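Local atomic coordinates of nitrogenase molybdenum-iron protein alpha chain (PDB entry 5VPW), a protein that forms, with its beta chain, the component of nitrogenase whose metal clusters reduce dinitrogen to ammonia in biological nitrogen fixation. Residues A339-G344 and L363-E368; R347-M352 and K432-G437; K207-V212 and D253-N258. All coordinates share one frame; numbering follows the deposited sequence.

Contact 1 of 3, residues A339-G344 and L363-E368; sequences ACLYVG and LVAGFE. With ICS (iron-sulfur-molybdenum cluster with interstitial carbon), chain F.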
loop_
_atom_site.group_PDB
_atom_site.type_symbol
_atom_site.label_atom_id
_atom_site.label_comp_id
_atom_site.label_asym_id
_atom_site.label_seq_id
_atom_site.Cartn_x
_atom_site.Cartn_y
_atom_site.Cartn_z
ATOM N N ALA A 339 14.157 -12.697 -32.674
ATOM C CA ALA A 339 14.743 -12.708 -31.332
ATOM C C ALA A 339 16.228 -12.998 -31.357
ATOM O O ALA A 339 16.754 -13.608 -32.311
ATOM C CB ALA A 339 14.069 -13.810 -30.511
ATOM N N CYS A 340 16.869 -12.589 -30.261
ATOM C CA CYS A 340 18.164 -13.067 -29.866
ATOM C C CYS A 340 18.019 -13.537 -28.422
ATOM O O CYS A 340 17.087 -13.117 -27.716
ATOM C CB CYS A 340 19.200 -11.954 -29.912
ATOM S SG CYS A 340 19.366 -11.234 -31.554
ATOM N N LEU A 341 18.932 -14.400 -28.006
ATOM C CA LEU A 341 18.936 -14.905 -26.654
ATOM C C LEU A 341 20.341 -14.940 -26.091
ATOM O O LEU A 341 21.302 -15.115 -26.826
ATOM C CB LEU A 341 18.407 -16.320 -26.494
ATOM C CG LEU A 341 17.811 -17.229 -27.513
ATOM C CD1 LEU A 341 18.733 -17.327 -28.707
ATOM C CD2 LEU A 341 17.619 -18.582 -26.825
ATOM N N TYR A 342 20.416 -14.827 -24.771
ATOM C CA TYR A 342 21.686 -14.814 -24.024
ATOM C C TYR A 342 21.469 -15.687 -22.786
ATOM O O TYR A 342 20.689 -15.342 -21.908
ATOM C CB TYR A 342 21.987 -13.377 -23.648
ATOM C CG TYR A 342 23.323 -13.057 -22.945
ATOM C CD1 TYR A 342 24.347 -13.979 -22.831
ATOM C CD2 TYR A 342 23.544 -11.772 -22.440
ATOM C CE1 TYR A 342 25.561 -13.634 -22.212
ATOM C CE2 TYR A 342 24.742 -11.408 -21.824
ATOM C CZ TYR A 342 25.747 -12.337 -21.723
ATOM O OH TYR A 342 26.934 -11.953 -21.144
ATOM N N VAL A 343 22.147 -16.822 -22.741
ATOM C CA VAL A 343 22.031 -17.769 -21.629
ATOM C C VAL A 343 23.346 -17.917 -20.892
ATOM O O VAL A 343 24.368 -17.345 -21.305
ATOM C CB VAL A 343 21.639 -19.168 -22.152
ATOM C CG1 VAL A 343 20.264 -19.108 -22.848
ATOM C CG2 VAL A 343 22.697 -19.734 -23.113
ATOM N N GLY A 344 23.352 -18.703 -19.821
ATOM C CA GLY A 344 24.613 -19.038 -19.142
ATOM C C GLY A 344 25.448 -20.075 -19.884
ATOM O O GLY A 344 26.438 -19.734 -20.502
ATOM N N LEU A 363 18.167 -15.160 -34.235
ATOM C CA LEU A 363 19.305 -14.770 -35.061
ATOM C C LEU A 363 20.673 -14.930 -34.371
ATOM O O LEU A 363 21.658 -15.323 -35.011
ATOM C CB LEU A 363 19.114 -13.323 -35.514
ATOM C CG LEU A 363 17.744 -12.995 -36.144
ATOM C CD1 LEU A 363 17.663 -11.492 -36.388
ATOM C CD2 LEU A 363 17.507 -13.819 -37.413
ATOM N N VAL A 364 20.750 -14.603 -33.081
ATOM C CA VAL A 364 22.037 -14.627 -32.375
ATOM C C VAL A 364 21.814 -15.303 -31.029
ATOM O O VAL A 364 20.838 -14.978 -30.316
ATOM C CB VAL A 364 22.602 -13.213 -32.087
ATOM C CG1 VAL A 364 23.888 -13.321 -31.272
ATOM C CG2 VAL A 364 22.867 -12.435 -33.369
ATOM N N ALA A 365 22.676 -16.259 -30.715
ATOM C CA ALA A 365 22.688 -16.889 -29.391
ATOM C C ALA A 365 23.992 -16.530 -28.662
ATOM O O ALA A 365 25.083 -16.882 -29.108
ATOM C CB ALA A 365 22.508 -18.396 -29.507
ATOM N N GLY A 366 23.880 -15.745 -27.599
ATOM C CA GLY A 366 25.032 -15.435 -26.733
ATOM C C GLY A 366 25.102 -16.358 -25.541
ATOM O O GLY A 366 24.079 -16.969 -25.140
ATOM N N PHE A 367 26.314 -16.505 -25.009
ATOM C CA PHE A 367 26.575 -17.391 -23.883
ATOM C C PHE A 367 27.540 -16.741 -22.888
ATOM O O PHE A 367 28.418 -15.943 -23.262
ATOM C CB PHE A 367 27.206 -18.686 -24.343
ATOM C CG PHE A 367 26.352 -19.487 -25.250
ATOM C CD1 PHE A 367 26.242 -19.144 -26.586
ATOM C CD2 PHE A 367 25.653 -20.584 -24.775
ATOM C CE1 PHE A 367 25.444 -19.873 -27.434
ATOM C CE2 PHE A 367 24.862 -21.329 -25.632
ATOM C CZ PHE A 367 24.747 -20.959 -26.948
ATOM N N GLU A 368 27.363 -17.061 -21.615
ATOM C CA GLU A 368 28.333 -16.626 -20.613
ATOM C C GLU A 368 29.567 -17.517 -20.624
ATOM O O GLU A 368 30.704 -17.021 -20.710
ATOM C CB GLU A 368 27.748 -16.621 -19.212
ATOM C CG GLU A 368 26.652 -15.595 -19.015
ATOM C CD GLU A 368 26.162 -15.439 -17.587
ATOM O OE1 GLU A 368 25.057 -14.840 -17.472
ATOM O OE2 GLU A 368 26.858 -15.827 -16.613
HETATM FE FE1 ICS F . 23.002 -25.342 -16.329
HETATM MO MO1 ICS F . 21.448 -18.827 -14.282
HETATM FE FE2 ICS F . 23.908 -23.139 -15.070
HETATM FE FE3 ICS F . 21.350 -23.865 -14.812
HETATM FE FE4 ICS F . 22.290 -22.896 -17.126
HETATM FE FE5 ICS F . 21.742 -20.456 -16.349
HETATM FE FE6 ICS F . 23.293 -20.771 -14.284
HETATM FE FE7 ICS F . 20.791 -21.425 -14.090
HETATM C CX ICS F . 22.222 -22.114 -15.355
HETATM S S1A ICS F . 24.389 -23.768 -17.221
HETATM S S1B ICS F . 23.369 -19.037 -15.644
HETATM S S2A ICS F . 23.164 -25.013 -14.081
HETATM S S2B ICS F . 25.184 -21.786 -13.845
HETATM S S3A ICS F . 21.759 -21.214 -18.445
HETATM S S3B ICS F . 21.981 -20.323 -12.502
HETATM S S4A ICS F . 20.858 -24.661 -16.830
HETATM S S4B ICS F . 19.725 -19.980 -15.456
HETATM S S5A ICS F . 19.659 -23.158 -13.391
#
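Leu341 and Val343 pair with Ala365 and Phe367 in two neighbouring parallel strands, whose axes run 11° apart and approach to 4.6 Å. The backbone bonds shuttle between the strands: Leu363 N gives to Ala339 O, Leu341 N to Val364 O, Gly366 N to Leu341 O at 2.8 Å, and Val343 N to Gly366 O. The last pair, Val343 with Phe367, is closed by Glu368 N giving to Val343 O at 3.0 Å.

Apolar packing falls on both faces. On one, Val343 and Phe367 lie side by side, with Val343 CG2 3.5 Å from Phe367 CD2; nearby, Leu341 CD1 rests 4.0 Å from the small Ala365 CB. On the other, Cys340 SG meets Val364 CB at 3.8 Å. There CG of Tyr342 stands anti to the backbone N (chi1 -175°), carrying the ring past Gly366 until its edge, at CE1, lies 3.7 Å from Phe367 C. Gly366, with no side chain, lets Tyr342 CD1 lie close to its backbone. Glu368 CG packs against Tyr342 CE1, while its OE2 bonds to Gln182 NE2.

At the C-terminal ends the strands meet the iron-molybdenum cofactor: Gly344, having no side chain, lets cluster sulfur S3A come 3.3 Å from its N. Strands 338-343 and 361-367, joined through helix 348-357, form the beta-alpha-beta crossover of a Rossmann-like domain, with the cofactor site at the strand ends.

Contact 2 of 3, residues R347-M352 and K432-G437; sequences RSHTYM and KEMHDG. With ICS (iron-sulfur-molybdenum cluster with interstitial carbon), chain F.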
loop_
_atom_site.group_PDB
_atom_site.type_symbol
_atom_site.label_atom_id
_atom_site.label_comp_id
_atom_site.label_asym_id
_atom_site.label_seq_id
_atom_site.Cartn_x
_atom_site.Cartn_y
_atom_site.Cartn_z
ATOM N N ARG A 347 20.644 -24.631 -22.740
ATOM C CA ARG A 347 19.251 -24.340 -23.085
ATOM C C ARG A 347 19.034 -23.515 -24.365
ATOM O O ARG A 347 17.911 -23.253 -24.720
ATOM C CB ARG A 347 18.534 -23.654 -21.885
ATOM C CG ARG A 347 18.570 -24.469 -20.580
ATOM C CD ARG A 347 17.949 -23.712 -19.398
ATOM N NE ARG A 347 18.589 -22.412 -19.220
ATOM C CZ ARG A 347 17.967 -21.299 -18.855
ATOM N NH1 ARG A 347 18.649 -20.171 -18.740
ATOM N NH2 ARG A 347 16.664 -21.302 -18.613
ATOM N N SER A 348 20.080 -23.079 -25.056
ATOM C CA SER A 348 19.854 -22.105 -26.087
ATOM C C SER A 348 19.076 -22.727 -27.231
ATOM O O SER A 348 18.169 -22.100 -27.747
ATOM C CB SER A 348 21.164 -21.470 -26.599
ATOM O OG SER A 348 22.000 -22.450 -27.227
ATOM N N HIS A 349 19.415 -23.945 -27.654
ATOM C CA HIS A 349 18.682 -24.492 -28.789
ATOM C C HIS A 349 17.206 -24.807 -28.469
ATOM O O HIS A 349 16.317 -24.594 -29.328
ATOM C CB HIS A 349 19.294 -25.745 -29.403
ATOM C CG HIS A 349 18.471 -26.244 -30.554
ATOM N ND1 HIS A 349 17.701 -27.388 -30.489
ATOM C CD2 HIS A 349 18.186 -25.668 -31.753
ATOM C CE1 HIS A 349 17.036 -27.536 -31.626
ATOM N NE2 HIS A 349 17.316 -26.507 -32.409
ATOM N N THR A 350 16.928 -25.349 -27.285
ATOM C CA THR A 350 15.521 -25.613 -26.920
ATOM C C THR A 350 14.663 -24.335 -26.906
ATOM O O THR A 350 13.527 -24.336 -27.399
ATOM C CB THR A 350 15.365 -26.340 -25.564
ATOM O OG1 THR A 350 16.182 -25.725 -24.561
ATOM C CG2 THR A 350 15.782 -27.798 -25.719
ATOM N N TYR A 351 15.194 -23.237 -26.368
ATOM C CA TYR A 351 14.438 -21.997 -26.429
ATOM C C TYR A 351 14.272 -21.525 -27.875
ATOM O O TYR A 351 13.184 -21.132 -28.272
ATOM C CB TYR A 351 15.020 -20.904 -25.512
ATOM C CG TYR A 351 14.555 -21.039 -24.089
ATOM C CD1 TYR A 351 13.320 -20.559 -23.697
ATOM C CD2 TYR A 351 15.349 -21.678 -23.121
ATOM C CE1 TYR A 351 12.877 -20.700 -22.385
ATOM C CE2 TYR A 351 14.904 -21.832 -21.813
ATOM C CZ TYR A 351 13.669 -21.334 -21.450
ATOM O OH TYR A 351 13.224 -21.488 -20.158
ATOM N N MET A 352 15.323 -21.624 -28.677
ATOM C CA MET A 352 15.208 -21.270 -30.105
ATOM C C MET A 352 14.134 -22.098 -30.811
ATOM O O MET A 352 13.382 -21.575 -31.652
ATOM C CB MET A 352 16.547 -21.474 -30.802
ATOM C CG MET A 352 17.614 -20.507 -30.347
ATOM S SD MET A 352 19.276 -20.824 -31.066
ATOM C CE MET A 352 18.898 -20.527 -32.801
ATOM N N LYS A 432 24.832 -28.470 -33.392
ATOM C CA LYS A 432 24.263 -29.553 -34.183
ATOM C C LYS A 432 22.821 -29.251 -34.629
ATOM O O LYS A 432 22.458 -29.474 -35.785
ATOM C CB LYS A 432 24.323 -30.851 -33.359
ATOM C CG LYS A 432 23.286 -31.916 -33.692
ATOM C CD LYS A 432 23.478 -32.503 -35.085
ATOM C CE LYS A 432 22.705 -33.807 -35.256
ATOM N NZ LYS A 432 23.229 -34.868 -34.350
ATOM N N GLU A 433 22.015 -28.730 -33.710
ATOM C CA GLU A 433 20.577 -28.611 -33.910
ATOM C C GLU A 433 20.148 -27.260 -34.479
ATOM O O GLU A 433 19.042 -27.109 -34.997
ATOM C CB GLU A 433 19.884 -28.826 -32.562
ATOM C CG GLU A 433 19.811 -30.278 -32.120
ATOM C CD GLU A 433 18.799 -31.054 -32.940
ATOM O OE1 GLU A 433 17.620 -31.114 -32.525
ATOM O OE2 GLU A 433 19.174 -31.575 -34.013
ATOM N N MET A 434 21.016 -26.268 -34.373
ATOM C CA MET A 434 20.656 -24.915 -34.794
ATOM C C MET A 434 20.629 -24.736 -36.293
ATOM O O MET A 434 21.356 -25.399 -37.002
ATOM C CB MET A 434 21.644 -23.947 -34.221
ATOM C CG MET A 434 21.525 -23.847 -32.719
ATOM S SD MET A 434 22.902 -22.889 -32.146
ATOM C CE MET A 434 22.532 -22.773 -30.383
ATOM N N HIS A 435 19.802 -23.813 -36.756
ATOM C CA HIS A 435 19.650 -23.542 -38.181
ATOM C C HIS A 435 20.903 -22.839 -38.744
ATOM O O HIS A 435 21.560 -22.047 -38.055
ATOM C CB HIS A 435 18.391 -22.696 -38.435
ATOM C CG HIS A 435 18.457 -21.300 -37.879
ATOM N ND1 HIS A 435 18.923 -20.223 -38.610
ATOM C CD2 HIS A 435 18.099 -20.801 -36.667
ATOM C CE1 HIS A 435 18.867 -19.129 -37.868
ATOM N NE2 HIS A 435 18.375 -19.452 -36.684
ATOM N N ASP A 436 21.226 -23.166 -39.991
ATOM C CA ASP A 436 22.272 -22.486 -40.759
ATOM C C ASP A 436 22.082 -20.986 -40.710
ATOM O O ASP A 436 20.975 -20.516 -40.858
ATOM C CB ASP A 436 22.251 -22.938 -42.233
ATOM C CG ASP A 436 22.727 -24.370 -42.422
ATOM O OD1 ASP A 436 23.388 -24.925 -41.512
ATOM O OD2 ASP A 436 22.444 -24.943 -43.496
ATOM N N GLY A 437 23.171 -20.239 -40.521
ATOM C CA GLY A 437 23.109 -18.778 -40.396
ATOM C C GLY A 437 23.085 -18.315 -38.931
ATOM O O GLY A 437 23.171 -17.135 -38.654
HETATM FE FE1 ICS F . 23.002 -25.342 -16.329
HETATM MO MO1 ICS F . 21.448 -18.827 -14.282
HETATM FE FE2 ICS F . 23.908 -23.139 -15.070
HETATM FE FE3 ICS F . 21.350 -23.865 -14.812
HETATM FE FE4 ICS F . 22.290 -22.896 -17.126
HETATM FE FE5 ICS F . 21.742 -20.456 -16.349
HETATM FE FE6 ICS F . 23.293 -20.771 -14.284
HETATM FE FE7 ICS F . 20.791 -21.425 -14.090
HETATM C CX ICS F . 22.222 -22.114 -15.355
HETATM S S1A ICS F . 24.389 -23.768 -17.221
HETATM S S1B ICS F . 23.369 -19.037 -15.644
HETATM S S2A ICS F . 23.164 -25.013 -14.081
HETATM S S2B ICS F . 25.184 -21.786 -13.845
HETATM S S3A ICS F . 21.759 -21.214 -18.445
HETATM S S3B ICS F . 21.981 -20.323 -12.502
HETATM S S4A ICS F . 20.858 -24.661 -16.830
HETATM S S4B ICS F . 19.725 -19.980 -15.456
HETATM S S5A ICS F . 19.659 -23.158 -13.391
#
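His349 and Met434 bury the most surface here, and Met352 follows. The His349 imidazole is flanked by Glu433, whose CB sits over the centre of one ring face, 3.3 Å from the centroid and 11° off the ring normal, a CH-pi contact. The first torsion of His349 (chi1 180°) sets CG opposite the backbone N and swings the ring out from the helix. Glu433 is poorly ordered, so the orientation of its carboxylate carries little weight. Nearby Arg347, at the N-cap of helix 348-357, directs NH1 to 3.3 Å from cluster sulfur S3A.

Met434, long and unbranched, reaches from the loop to the helix. Extended beyond CG, it carries its methyl CE inward to 3.2 Å from Ser348 OG, a buried hydroxyl with no polar partner in the model, and 3.9 Å from Met352 SD. The Met352 and Met434 side chains are roughly perpendicular, and Met352 turns at chi3 (64°) to lay its own CE 4.0 Å from His435 CD2. That imidazole is held by NE2 bonding to Ser362 O.

The loop preceding strand 439-442 covers the first turn of this helix, while Met352 also packs on Leu341 of strand 338-343 and Ser348 on Phe367 of strand 361-367.

Contact 3 of 3, residues K207-V212 and D253-N258; sequences KYSINV and DKADLN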
loop_
_atom_site.group_PDB
_atom_site.type_symbol
_atom_site.label_atom_id
_atom_site.label_comp_id
_atom_site.label_asym_id
_atom_site.label_seq_id
_atom_site.Cartn_x
_atom_site.Cartn_y
_atom_site.Cartn_z
ATOM N N LYS A 207 10.998 -50.307 -9.848
ATOM C CA LYS A 207 10.853 -50.491 -11.288
ATOM C C LYS A 207 10.746 -49.166 -12.041
ATOM O O LYS A 207 10.209 -48.200 -11.537
ATOM C CB LYS A 207 9.615 -51.340 -11.615
ATOM C CG LYS A 207 9.867 -52.846 -11.579
ATOM C CD LYS A 207 9.073 -53.575 -12.664
ATOM C CE LYS A 207 7.574 -53.520 -12.409
ATOM N NZ LYS A 207 6.827 -53.813 -13.662
ATOM N N TYR A 208 11.241 -49.180 -13.261
ATOM C CA TYR A 208 11.245 -48.020 -14.140
ATOM C C TYR A 208 11.860 -46.770 -13.483
ATOM O O TYR A 208 11.376 -45.683 -13.696
ATOM C CB TYR A 208 9.822 -47.731 -14.598
ATOM C CG TYR A 208 9.135 -48.911 -15.222
ATOM C CD1 TYR A 208 9.652 -49.519 -16.358
ATOM C CD2 TYR A 208 7.960 -49.422 -14.673
ATOM C CE1 TYR A 208 9.009 -50.590 -16.947
ATOM C CE2 TYR A 208 7.312 -50.501 -15.245
ATOM C CZ TYR A 208 7.837 -51.083 -16.382
ATOM O OH TYR A 208 7.191 -52.151 -16.962
ATOM N N SER A 209 12.911 -46.959 -12.679
ATOM C CA SER A 209 13.568 -45.895 -11.981
ATOM C C SER A 209 14.476 -45.042 -12.893
ATOM O O SER A 209 15.344 -45.566 -13.590
ATOM C CB SER A 209 14.385 -46.472 -10.834
ATOM O OG SER A 209 14.755 -45.445 -9.913
ATOM N N ILE A 210 14.242 -43.726 -12.871
ATOM C CA ILE A 210 15.110 -42.731 -13.529
ATOM C C ILE A 210 15.547 -41.631 -12.563
ATOM O O ILE A 210 14.898 -41.403 -11.541
ATOM C CB ILE A 210 14.409 -42.078 -14.732
ATOM C CG1 ILE A 210 13.150 -41.316 -14.300
ATOM C CG2 ILE A 210 14.055 -43.138 -15.767
ATOM C CD1 ILE A 210 13.346 -39.822 -14.224
ATOM N N ASN A 211 16.688 -40.985 -12.871
ATOM C CA ASN A 211 17.072 -39.725 -12.243
ATOM C C ASN A 211 17.005 -38.590 -13.259
ATOM O O ASN A 211 17.232 -38.791 -14.454
ATOM C CB ASN A 211 18.507 -39.708 -11.704
ATOM C CG ASN A 211 18.777 -40.768 -10.675
ATOM O OD1 ASN A 211 17.930 -41.082 -9.857
ATOM N ND2 ASN A 211 20.002 -41.322 -10.704
ATOM N N VAL A 212 16.721 -37.386 -12.777
ATOM C CA VAL A 212 16.847 -36.203 -13.637
ATOM C C VAL A 212 18.035 -35.440 -13.093
ATOM O O VAL A 212 17.973 -34.900 -11.994
ATOM C CB VAL A 212 15.587 -35.316 -13.668
ATOM C CG1 VAL A 212 15.778 -34.199 -14.705
ATOM C CG2 VAL A 212 14.357 -36.138 -13.999
ATOM N N ASP A 253 22.203 -43.747 -6.999
ATOM C CA ASP A 253 22.660 -44.945 -7.733
ATOM C C ASP A 253 21.549 -45.949 -8.022
ATOM O O ASP A 253 21.750 -46.870 -8.835
ATOM C CB ASP A 253 23.805 -45.645 -6.976
ATOM C CG ASP A 253 23.413 -46.088 -5.587
ATOM O OD1 ASP A 253 22.796 -45.280 -4.834
ATOM O OD2 ASP A 253 23.762 -47.239 -5.239
ATOM N N LYS A 254 20.389 -45.757 -7.381
ATOM C CA LYS A 254 19.232 -46.647 -7.539
ATOM C C LYS A 254 18.311 -46.293 -8.709
ATOM O O LYS A 254 17.096 -46.081 -8.539
ATOM C CB LYS A 254 18.435 -46.724 -6.229
ATOM C CG LYS A 254 19.270 -47.233 -5.058
ATOM C CD LYS A 254 19.629 -48.707 -5.248
ATOM C CE LYS A 254 20.829 -49.103 -4.405
ATOM N NZ LYS A 254 20.682 -48.558 -3.026
ATOM N N ALA A 255 18.897 -46.228 -9.898
ATOM C CA ALA A 255 18.145 -45.958 -11.110
ATOM C C ALA A 255 18.701 -46.754 -12.238
ATOM O O ALA A 255 19.819 -47.255 -12.157
ATOM C CB ALA A 255 18.191 -44.487 -11.449
ATOM N N ASP A 256 17.899 -46.859 -13.293
ATOM C CA ASP A 256 18.282 -47.533 -14.507
ATOM C C ASP A 256 18.674 -46.574 -15.636
ATOM O O ASP A 256 19.274 -46.980 -16.620
ATOM C CB ASP A 256 17.106 -48.385 -14.998
ATOM C CG ASP A 256 17.100 -49.768 -14.376
ATOM O OD1 ASP A 256 17.953 -50.011 -13.497
ATOM O OD2 ASP A 256 16.269 -50.608 -14.785
ATOM N N LEU A 257 18.299 -45.310 -15.521
ATOM C CA LEU A 257 18.633 -44.374 -16.564
ATOM C C LEU A 257 18.751 -42.974 -15.991
ATOM O O LEU A 257 17.919 -42.556 -15.202
ATOM C CB LEU A 257 17.561 -44.405 -17.643
ATOM C CG LEU A 257 17.661 -43.409 -18.787
ATOM C CD1 LEU A 257 18.887 -43.685 -19.629
ATOM C CD2 LEU A 257 16.387 -43.474 -19.644
ATOM N N ASN A 258 19.780 -42.242 -16.431
ATOM C CA ASN A 258 19.999 -40.875 -15.989
ATOM C C ASN A 258 19.634 -39.943 -17.120
ATOM O O ASN A 258 20.213 -40.029 -18.182
ATOM C CB ASN A 258 21.480 -40.650 -15.677
ATOM C CG ASN A 258 21.869 -41.021 -14.246
ATOM O OD1 ASN A 258 21.095 -40.852 -13.319
ATOM N ND2 ASN A 258 23.126 -41.447 -14.064
#
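Ser209 to Asn211 run parallel to the chain entering strand 257-260, with Asn211 paired to Asn258 at a CA separation of 4.9 Å; Asp256 N gives a bond to Ser209 O (2.9 Å) and Asn211 N one to Leu257 O (3.1 Å).

Ser209 extends this pairing with its side chain. Its OG, placed anti to the backbone N (chi1 -164°), donates to Lys254 O at 2.8 Å, in the carbonyl plane and on a lone pair. Lys254 is the centre of an inverse gamma turn, and a short hydroxyl is well suited to meeting the carbonyl that this tight bend presents.

Asn211 and Asn258 run alongside each other in the same direction, their amide planes 32° apart. Asn211 ND2 donates to Asn258 OD1 at 2.9 Å; ND2 lies in the plane of the Asn258 carbonyl, while Asn258 OD1 sits 19° out of the plane of the Asn211 amide. The same ND2 also binds Ala252 O, and Asn211 OD1 receives Asn237 ND2, so both ends of this buried amide are satisfied. Ala255, small, packs against it with CB 3.7 Å from Asn211 ND2.

On the other face the contact is apolar, with Ile210 CG2 lying 4.2 Å from Leu257 CB. In the parallel sheet, strand 209-215 stands between strands 235-239 and 257-260; helix 289-303 covers the face of Ile210 and Leu257 through Phe303, while Met273 of helix 263-277 packs on Asn211 and Asn258.

In the fold
Along the chain contact 3 closes first, and contacts 1 and 2 follow with their segments alternating. Contacts 1 and 2 have centres 10 Å apart and touch: helix 348-357, which the 432-437 loop packs against in contact 2, is the crossover between the two strands of contact 1, and Phe367 CZ lies 3.1 Å from Ser348 OG. Both reach the iron-molybdenum cofactor, so strand ends and helix start together form part of its pocket. Contact 3 belongs to a separate parallel sheet, its centre about 33 Å from contact 1 and 28 Å from contact 2, away from the cluster-binding residues. Two sheets of the chain are thereby represented, with contacts 1 and 3 on opposite sides of its centre.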